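Local coordinates for Endoglucanase(Endo-1,4-beta-glucanase)protein (PDB 6R2J) that probably hydrolyses internal beta-1,4-glucosidic bonds of cellulose as a family 5 endoglucanase, and holds cellobiose in this crystal, at residues Ala162-Glu165 with Gln169-Ile172; Ser181-Pro186 with Asp211-Lys216; Tyr208-Asp211 with Lys216-Ala219. One frame throughout, in Å; residues are numbered along the deposited sequence.

Contact 1. Residues Ala162-Glu165 with Gln169-Ile172; sequences AIRE and QTLI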
loop_
_atom_site.group_PDB
_atom_site.type_symbol
_atom_site.label_atom_id
_atom_site.label_comp_id
_atom_site.label_asym_id
_atom_site.label_seq_id
_atom_site.Cartn_x
_atom_site.Cartn_y
_atom_site.Cartn_z
ATOM N N ALA A 162 3.867 -1.113 -19.815
ATOM C CA ALA A 162 3.161 -2.356 -20.120
ATOM C C ALA A 162 1.713 -2.306 -19.655
ATOM O O ALA A 162 0.797 -2.706 -20.390
ATOM C CB ALA A 162 3.884 -3.540 -19.476
ATOM N N ILE A 163 1.485 -1.816 -18.433
ATOM C CA ILE A 163 0.123 -1.720 -17.921
ATOM C C ILE A 163 -0.734 -0.840 -18.833
ATOM O O ILE A 163 -1.903 -1.140 -19.101
ATOM C CB ILE A 163 0.138 -1.171 -16.478
ATOM C CG1 ILE A 163 0.594 -2.216 -15.449
ATOM C CG2 ILE A 163 -1.266 -0.617 -16.100
ATOM C CD1 ILE A 163 0.871 -1.605 -14.033
ATOM N N ARG A 164 -0.176 0.282 -19.290
ATOM C CA ARG A 164 -0.936 1.250 -20.068
ATOM C C ARG A 164 -1.159 0.782 -21.488
ATOM O O ARG A 164 -1.921 1.432 -22.217
ATOM C CB ARG A 164 -0.231 2.617 -20.041
ATOM C CG ARG A 164 -0.131 3.234 -18.629
ATOM C CD ARG A 164 -1.510 3.740 -18.240
ATOM N NE ARG A 164 -1.515 4.548 -17.029
ATOM C CZ ARG A 164 -2.264 4.281 -15.973
ATOM N NH1 ARG A 164 -3.078 3.237 -15.966
ATOM N NH2 ARG A 164 -2.205 5.062 -14.922
ATOM N N GLU A 165 -0.508 -0.324 -21.882
ATOM C CA GLU A 165 -0.795 -0.966 -23.161
ATOM C C GLU A 165 -2.141 -1.679 -23.127
ATOM O O GLU A 165 -2.765 -1.894 -24.172
ATOM C CB GLU A 165 0.278 -2.011 -23.481
ATOM C CG GLU A 165 1.687 -1.508 -23.765
ATOM C CD GLU A 165 2.690 -2.695 -23.883
ATOM O OE1 GLU A 165 2.273 -3.763 -24.378
ATOM O OE2 GLU A 165 3.872 -2.591 -23.467
ATOM N N GLN A 169 -7.008 3.253 -17.529
ATOM C CA GLN A 169 -7.984 3.761 -16.591
ATOM C C GLN A 169 -7.610 3.515 -15.142
ATOM O O GLN A 169 -7.910 4.359 -14.300
ATOM C CB GLN A 169 -9.395 3.201 -16.845
ATOM C CG GLN A 169 -9.973 3.480 -18.190
ATOM C CD GLN A 169 -10.331 4.915 -18.366
ATOM O OE1 GLN A 169 -11.020 5.463 -17.545
ATOM N NE2 GLN A 169 -9.847 5.542 -19.418
ATOM N N THR A 170 -6.958 2.402 -14.834
ATOM C CA THR A 170 -6.596 2.115 -13.456
ATOM C C THR A 170 -5.472 3.038 -12.988
ATOM O O THR A 170 -4.528 3.333 -13.735
ATOM C CB THR A 170 -6.183 0.644 -13.351
ATOM O OG1 THR A 170 -6.027 0.257 -11.982
ATOM C CG2 THR A 170 -4.885 0.391 -14.072
ATOM N N LEU A 171 -5.603 3.511 -11.741
ATOM C CA LEU A 171 -4.510 4.185 -11.055
ATOM C C LEU A 171 -3.309 3.253 -10.896
ATOM O O LEU A 171 -3.438 2.036 -10.754
ATOM C CB LEU A 171 -4.956 4.644 -9.666
ATOM C CG LEU A 171 -6.087 5.669 -9.652
ATOM C CD1 LEU A 171 -6.461 6.028 -8.244
ATOM C CD2 LEU A 171 -5.707 6.897 -10.448
ATOM N N ILE A 172 -2.126 3.854 -10.892
ATOM C CA ILE A 172 -0.886 3.136 -10.613
ATOM C C ILE A 172 -0.160 3.889 -9.510
ATOM O O ILE A 172 -0.008 5.118 -9.593
ATOM C CB ILE A 172 0.023 2.999 -11.852
ATOM C CG1 ILE A 172 -0.643 2.147 -12.928
ATOM C CG2 ILE A 172 1.430 2.425 -11.415
ATOM C CD1 ILE A 172 0.020 2.277 -14.309
#

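Contact 2. Residues Ser181-Pro186 with Asp211-Lys216; sequences SAYHWP and DDFSGK. With BGC (beta-D-glucopyranose), chain E; BGC (beta-D-glucopyranose), chain B.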
loop_
_atom_site.group_PDB
_atom_site.type_symbol
_atom_site.label_atom_id
_atom_site.label_comp_id
_atom_site.label_asym_id
_atom_site.label_seq_id
_atom_site.Cartn_x
_atom_site.Cartn_y
_atom_site.Cartn_z
ATOM N N SER A 181 10.676 5.084 2.103
ATOM C CA SER A 181 10.614 5.977 3.248
ATOM C C SER A 181 10.150 7.379 2.872
ATOM O O SER A 181 10.700 8.021 1.977
ATOM C CB SER A 181 12.014 6.059 3.859
ATOM O OG SER A 181 12.081 7.078 4.830
ATOM N N ALA A 182 9.160 7.869 3.609
ATOM C CA ALA A 182 8.663 9.219 3.395
ATOM C C ALA A 182 9.670 10.268 3.861
ATOM O O ALA A 182 9.894 11.276 3.178
ATOM C CB ALA A 182 7.341 9.381 4.143
ATOM N N TYR A 183 10.301 10.044 5.013
ATOM C CA TYR A 183 11.251 11.016 5.546
ATOM C C TYR A 183 12.426 11.219 4.593
ATOM O O TYR A 183 12.891 12.350 4.378
ATOM C CB TYR A 183 11.734 10.524 6.925
ATOM C CG TYR A 183 12.795 11.402 7.518
ATOM C CD1 TYR A 183 12.464 12.637 8.081
ATOM C CD2 TYR A 183 14.143 11.038 7.468
ATOM C CE1 TYR A 183 13.444 13.478 8.584
ATOM C CE2 TYR A 183 15.120 11.882 7.955
ATOM C CZ TYR A 183 14.760 13.082 8.516
ATOM O OH TYR A 183 15.720 13.909 9.012
ATOM N N HIS A 184 12.903 10.128 3.993
ATOM C CA HIS A 184 14.090 10.157 3.161
ATOM C C HIS A 184 13.786 10.483 1.707
ATOM O O HIS A 184 14.738 10.636 0.923
ATOM C CB HIS A 184 14.813 8.796 3.235
ATOM C CG HIS A 184 15.279 8.423 4.616
ATOM N ND1 HIS A 184 14.581 7.569 5.448
ATOM C CD2 HIS A 184 16.382 8.797 5.312
ATOM C CE1 HIS A 184 15.231 7.440 6.594
ATOM N NE2 HIS A 184 16.333 8.169 6.534
ATOM N N TRP A 185 12.496 10.580 1.345
ATOM C CA TRP A 185 12.074 10.693 -0.045
ATOM C C TRP A 185 12.817 11.780 -0.821
ATOM O O TRP A 185 13.288 11.502 -1.937
ATOM C CB TRP A 185 10.556 10.923 -0.038
ATOM C CG TRP A 185 10.009 10.802 -1.367
ATOM C CD1 TRP A 185 10.017 11.756 -2.352
ATOM C CD2 TRP A 185 9.389 9.657 -1.919
ATOM N NE1 TRP A 185 9.470 11.250 -3.502
ATOM C CE2 TRP A 185 9.052 9.967 -3.257
ATOM C CE3 TRP A 185 9.087 8.390 -1.422
ATOM C CZ2 TRP A 185 8.416 9.038 -4.111
ATOM C CZ3 TRP A 185 8.456 7.480 -2.258
ATOM C CH2 TRP A 185 8.122 7.808 -3.588
ATOM N N PRO A 186 12.938 13.014 -0.316
ATOM C CA PRO A 186 13.526 14.082 -1.142
ATOM C C PRO A 186 14.994 13.888 -1.375
ATOM O O PRO A 186 15.547 14.477 -2.310
ATOM C CB PRO A 186 13.292 15.363 -0.332
ATOM C CG PRO A 186 12.399 15.016 0.741
ATOM C CD PRO A 186 12.439 13.519 0.979
ATOM N N ASP A 211 12.786 4.700 16.019
ATOM C CA ASP A 211 14.006 5.475 15.840
ATOM C C ASP A 211 14.751 5.077 14.591
ATOM O O ASP A 211 15.526 5.881 14.053
ATOM C CB ASP A 211 14.929 5.204 17.001
ATOM C CG ASP A 211 14.489 5.867 18.263
ATOM O OD1 ASP A 211 13.429 6.530 18.278
ATOM O OD2 ASP A 211 15.258 5.788 19.250
ATOM N N ASP A 212 14.537 3.852 14.124
ATOM C CA ASP A 212 15.219 3.335 12.947
ATOM C C ASP A 212 14.308 3.304 11.735
ATOM O O ASP A 212 14.656 2.688 10.726
ATOM C CB ASP A 212 15.790 1.948 13.249
ATOM C CG ASP A 212 14.724 0.915 13.519
ATOM O OD1 ASP A 212 13.539 1.228 13.366
ATOM O OD2 ASP A 212 15.071 -0.226 13.882
ATOM N N PHE A 213 13.142 3.948 11.816
ATOM C CA PHE A 213 12.195 4.082 10.716
ATOM C C PHE A 213 11.538 2.750 10.294
ATOM O O PHE A 213 10.710 2.751 9.343
ATOM C CB PHE A 213 12.823 4.706 9.451
ATOM C CG PHE A 213 13.580 5.968 9.687
ATOM C CD1 PHE A 213 14.911 5.932 10.070
ATOM C CD2 PHE A 213 12.962 7.186 9.501
ATOM C CE1 PHE A 213 15.614 7.104 10.293
ATOM C CE2 PHE A 213 13.637 8.378 9.698
ATOM C CZ PHE A 213 14.972 8.344 10.091
ATOM N N SER A 214 11.846 1.620 10.954
ATOM C CA SER A 214 11.522 0.317 10.371
ATOM C C SER A 214 10.076 -0.117 10.587
ATOM O O SER A 214 9.571 -0.941 9.818
ATOM C CB SER A 214 12.444 -0.755 10.952
ATOM O OG SER A 214 12.269 -0.828 12.364
ATOM N N GLY A 215 9.417 0.355 11.640
ATOM C CA GLY A 215 8.116 -0.165 11.963
ATOM C C GLY A 215 8.135 -1.468 12.725
ATOM O O GLY A 215 7.057 -2.032 12.967
ATOM N N LYS A 216 9.318 -1.966 13.107
ATOM C CA LYS A 216 9.412 -3.151 13.960
ATOM C C LYS A 216 9.119 -2.811 15.423
ATOM O O LYS A 216 8.689 -3.681 16.194
ATOM C CB LYS A 216 10.809 -3.770 13.901
ATOM C CG LYS A 216 11.287 -4.165 12.536
ATOM C CD LYS A 216 12.787 -4.627 12.636
ATOM C CE LYS A 216 13.658 -4.118 11.457
ATOM N NZ LYS A 216 13.054 -4.318 10.075
HETATM C C2 BGC E . 12.259 2.551 5.982
HETATM C C3 BGC E . 11.146 3.163 5.192
HETATM C C4 BGC E . 10.060 2.139 5.256
HETATM C C5 BGC E . 9.960 1.311 6.499
HETATM C C6 BGC E . 8.749 0.463 6.248
HETATM C C1 BGC E . 12.133 1.544 7.154
HETATM O O2 BGC E . 13.232 3.655 6.186
HETATM O O3 BGC E . 11.508 3.427 3.832
HETATM O O4 BGC E . 8.993 2.984 4.892
HETATM O O5 BGC E . 11.227 0.503 6.604
HETATM O O6 BGC E . 8.832 -0.677 7.144
HETATM C C2 BGC B . 14.081 -2.233 7.693
HETATM C C3 BGC B . 13.364 -1.137 6.948
HETATM C C4 BGC B . 13.842 0.091 7.674
HETATM C C5 BGC B . 15.397 0.272 7.651
HETATM C C6 BGC B . 15.921 1.450 8.507
HETATM C C1 BGC B . 15.590 -2.168 7.394
HETATM O O1 BGC B . 16.356 -3.234 7.859
HETATM O O2 BGC B . 13.674 -3.543 7.326
HETATM O O3 BGC B . 11.937 -1.102 7.068
HETATM O O4 BGC B . 13.449 1.400 7.285
HETATM O O5 BGC B . 16.252 -0.904 7.927
HETATM O O6 BGC B . 15.022 2.534 8.327
#

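Contact 3. Residues Tyr208-Asp211 with Lys216-Ala219; sequences YFDD and KYMA. With BGC (beta-D-glucopyranose), chain E.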
loop_
_atom_site.group_PDB
_atom_site.type_symbol
_atom_site.label_atom_id
_atom_site.label_comp_id
_atom_site.label_asym_id
_atom_site.label_seq_id
_atom_site.Cartn_x
_atom_site.Cartn_y
_atom_site.Cartn_z
ATOM N N TYR A 208 6.898 5.057 9.606
ATOM C CA TYR A 208 6.718 4.533 10.939
ATOM C C TYR A 208 7.388 5.467 11.941
ATOM O O TYR A 208 8.104 6.405 11.583
ATOM C CB TYR A 208 7.246 3.100 11.027
ATOM C CG TYR A 208 6.426 2.113 10.226
ATOM C CD1 TYR A 208 5.307 1.514 10.780
ATOM C CD2 TYR A 208 6.789 1.769 8.918
ATOM C CE1 TYR A 208 4.565 0.583 10.057
ATOM C CE2 TYR A 208 6.039 0.879 8.167
ATOM C CZ TYR A 208 4.938 0.263 8.743
ATOM O OH TYR A 208 4.201 -0.661 8.042
ATOM N N PHE A 209 7.150 5.207 13.214
ATOM C CA PHE A 209 7.494 6.168 14.251
ATOM C C PHE A 209 8.712 5.791 15.093
ATOM O O PHE A 209 9.063 6.563 15.997
ATOM C CB PHE A 209 6.295 6.331 15.194
ATOM C CG PHE A 209 5.066 6.899 14.548
ATOM C CD1 PHE A 209 5.147 7.601 13.336
ATOM C CD2 PHE A 209 3.835 6.775 15.180
ATOM C CE1 PHE A 209 4.015 8.141 12.761
ATOM C CE2 PHE A 209 2.706 7.342 14.632
ATOM C CZ PHE A 209 2.791 8.011 13.410
ATOM N N ASP A 210 9.308 4.601 14.888
ATOM C CA ASP A 210 10.443 4.180 15.702
ATOM C C ASP A 210 11.747 4.776 15.164
ATOM O O ASP A 210 11.821 5.308 14.044
ATOM C CB ASP A 210 10.527 2.661 15.915
ATOM C CG ASP A 210 10.387 1.858 14.644
ATOM O OD1 ASP A 210 9.953 2.422 13.626
ATOM O OD2 ASP A 210 10.682 0.637 14.666
ATOM N N ASP A 211 12.786 4.700 16.019
ATOM C CA ASP A 211 14.006 5.475 15.840
ATOM C C ASP A 211 14.751 5.077 14.591
ATOM O O ASP A 211 15.526 5.881 14.053
ATOM C CB ASP A 211 14.929 5.204 17.001
ATOM C CG ASP A 211 14.489 5.867 18.263
ATOM O OD1 ASP A 211 13.429 6.530 18.278
ATOM O OD2 ASP A 211 15.258 5.788 19.250
ATOM N N LYS A 216 9.318 -1.966 13.107
ATOM C CA LYS A 216 9.412 -3.151 13.960
ATOM C C LYS A 216 9.119 -2.811 15.423
ATOM O O LYS A 216 8.689 -3.681 16.194
ATOM C CB LYS A 216 10.809 -3.770 13.901
ATOM C CG LYS A 216 11.287 -4.165 12.536
ATOM C CD LYS A 216 12.787 -4.627 12.636
ATOM C CE LYS A 216 13.658 -4.118 11.457
ATOM N NZ LYS A 216 13.054 -4.318 10.075
ATOM N N TYR A 217 9.352 -1.557 15.817
ATOM C CA TYR A 217 9.053 -1.091 17.162
ATOM C C TYR A 217 9.746 -1.950 18.221
ATOM O O TYR A 217 9.138 -2.422 19.182
ATOM C CB TYR A 217 7.544 -1.028 17.365
ATOM C CG TYR A 217 6.909 0.113 16.630
ATOM C CD1 TYR A 217 6.921 1.389 17.166
ATOM C CD2 TYR A 217 6.306 -0.075 15.388
ATOM C CE1 TYR A 217 6.329 2.452 16.504
ATOM C CE2 TYR A 217 5.717 1.003 14.699
ATOM C CZ TYR A 217 5.728 2.261 15.276
ATOM O OH TYR A 217 5.145 3.346 14.647
ATOM N N MET A 218 11.041 -2.148 18.041
ATOM C CA MET A 218 11.835 -2.763 19.090
ATOM C C MET A 218 11.874 -1.857 20.317
ATOM O O MET A 218 11.648 -0.647 20.242
ATOM C CB MET A 218 13.243 -3.029 18.584
ATOM C CG MET A 218 13.207 -3.939 17.357
ATOM S SD MET A 218 14.804 -4.447 16.832
ATOM C CE MET A 218 15.079 -3.140 15.597
ATOM N N ALA A 219 12.124 -2.478 21.468
ATOM C CA ALA A 219 12.000 -1.751 22.731
ATOM C C ALA A 219 12.989 -0.588 22.792
ATOM O O ALA A 219 12.627 0.524 23.197
ATOM C CB ALA A 219 12.205 -2.695 23.925
HETATM C C2 BGC E . 12.259 2.551 5.982
HETATM C C3 BGC E . 11.146 3.163 5.192
HETATM C C4 BGC E . 10.060 2.139 5.256
HETATM C C5 BGC E . 9.960 1.311 6.499
HETATM C C6 BGC E . 8.749 0.463 6.248
HETATM C C1 BGC E . 12.133 1.544 7.154
HETATM O O2 BGC E . 13.232 3.655 6.186
HETATM O O3 BGC E . 11.508 3.427 3.832
HETATM O O4 BGC E . 8.993 2.984 4.892
HETATM O O5 BGC E . 11.227 0.503 6.604
HETATM O O6 BGC E . 8.832 -0.677 7.144
HETATM O O HOH W 1 12.610 -0.786 15.735
#

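Contact 1. Residues Ala162-Glu165 with Gln169-Ile172
Arg164 and Ile163, near the end of helix 152-166, meet Thr170, just before strand 171-175, and Ile172 within it. The contact belongs to a beta-alpha-beta unit of the TIM barrel, in which strand 136-140 comes first and helix 152-166 carries the chain over to strand 171-175. The polar half rests on the guanidinium group of Arg164. Arg164 NH1 lies 2.7 Å from Thr170 O, in the carbonyl plane, and the N-H points almost straight at the oxygen (159°). That oxygen is also close to the guanidinium plane, and Arg164 NH2 adds a weak bond to Thr170 O at 3.1 Å, so the group meets the carbonyl with its edge. One face is covered by Ile172, whose CD1 sits 3.4 Å above the guanidinium plane of Arg164, over its centre. The same methyl group serves the apolar half: Ile163 and Ile172 reach toward each other tip to tip, with Ile163 CG2 3.6 Å from Ile172 CD1. Thr170 closes the side of this patch, its CG2 3.9 Å from Arg164 NH1. A bend in the arginine chain at chi2 (-74°) helps to swing the guanidinium group over to the strand, although the CB of Arg164 does not point there.

Further out, Arg164 NE makes a salt bridge to Asp196 OD1, the main polar partner outside the two segments, while NH1 also donates to Asp167 O in the short connection. These bonds, added to those with Thr170 O, are likely to limit the group's rotation and keep its face on Ile172. Asp167 prepares the other side as well, since its OD1 accepts from the backbone N atoms of Gln169 and Thr170 and so shapes the turn into the strand. Ile163 also packs on Tyr139 of strand 136-140, and its CD1 lies 4.0 Å from Ile172 CD1.

Contact 2. Residues Ser181-Pro186 with Asp211-Lys216
Asp212 OD1 accepts from Ser214 OG at 2.6 Å and from Ser214 N at 3.0 Å, both on the same face of the carboxylate, and braces the turn that presents Phe213 to His184 and Tyr183. The backbone bond makes an Asx turn; Lys216 N then donates to Ser214 OG, an ST turn. The three rings form an aromatic cluster. With its CG anti to the carbonyl carbon (chi1 -61°), His184 sends its ring to Phe213 and meets it edge to face, His184 CE1 3.4 Å above the centre of the phenyl ring and the planes at 60°. Ser181 OG and His184 ND1 share a hydrogen bond of 2.6 Å, which is likely to restrict the turning of the imidazole. Tyr183 lies nearly parallel to Phe213 but slid aside, with Tyr183 CD2 3.5 Å from Phe213 CE2. Arg233 adds a cation-pi contact to Phe213. Both segments line the glycan pocket: Ser181 and Phe213 border the glucose of chain E, and Lys216 NZ makes a weak bond of 2.9 Å to O2 of the glucose of chain B. Between the segments the chemistry is aromatic, whereas polar bonds shape each one separately, consistent with ring packing joining two internally bonded sides of the cellobiose site.

Contact 3. Residues Tyr208-Asp211 with Lys216-Ala219
The Tyr217 ring carries the Asp210 carboxylate over one face, with CG of Asp210 4.3 Å above its centre, and the side chains of Tyr208 and Tyr217 cross at about a right angle, Tyr208 CD1 4.0 Å from Tyr217 CE2. The Tyr208 ring in turn offers an edge to the sugar, its CE2 3.3 Å from C6 of the glucose of chain E. At its far end Tyr217 OH accepts from Phe209 N at 3.1 Å, a moderately bent bond (146°). The backbone N of Tyr217 donates to Asp210 OD2 at 2.8 Å, arriving from above the carboxylate plane. Asp210 CG stands between its own N and carbonyl carbon (chi1 49°), which turns the carboxylate back over the ring. A water that accepts from Met218 N lies 2.6 Å from Asp210 OD2. A leucine in place of Tyr217 would probably leave Phe209 N without its acceptor and the Asp210 carboxylate without the ring beneath it. Both segments belong to the loop between strand 201-206 and helix 229-244. Arg233 of that helix donates to Tyr208 O and Asp210 O, Tyr208 OH bonds to Glu252 on strand 248-252, and Phe209 packs on Ala265 and Leu269 of helix 260-276.

How the contacts relate
Contact 1 is buried packing between a helix and the strand that follows it, whereas contact 2 is a surface contact and contact 3 partly buried. The centres of contacts 1 and 3 lie about 35 Å apart, on opposite sides of the chain's centre; those of contacts 2 and 3 are about 10 Å apart. The latter two draw on one loop after strand 201-206, share Asp211 and Lys216, join through Gly215 N and Asp210 OD1, and both border the glucose of chain E. Chemistry follows place: an arginine hydrogen-bonded to a backbone carbonyl beside isoleucines in the barrel layers, an aromatic cluster and carboxylate-braced turns at the sugar site.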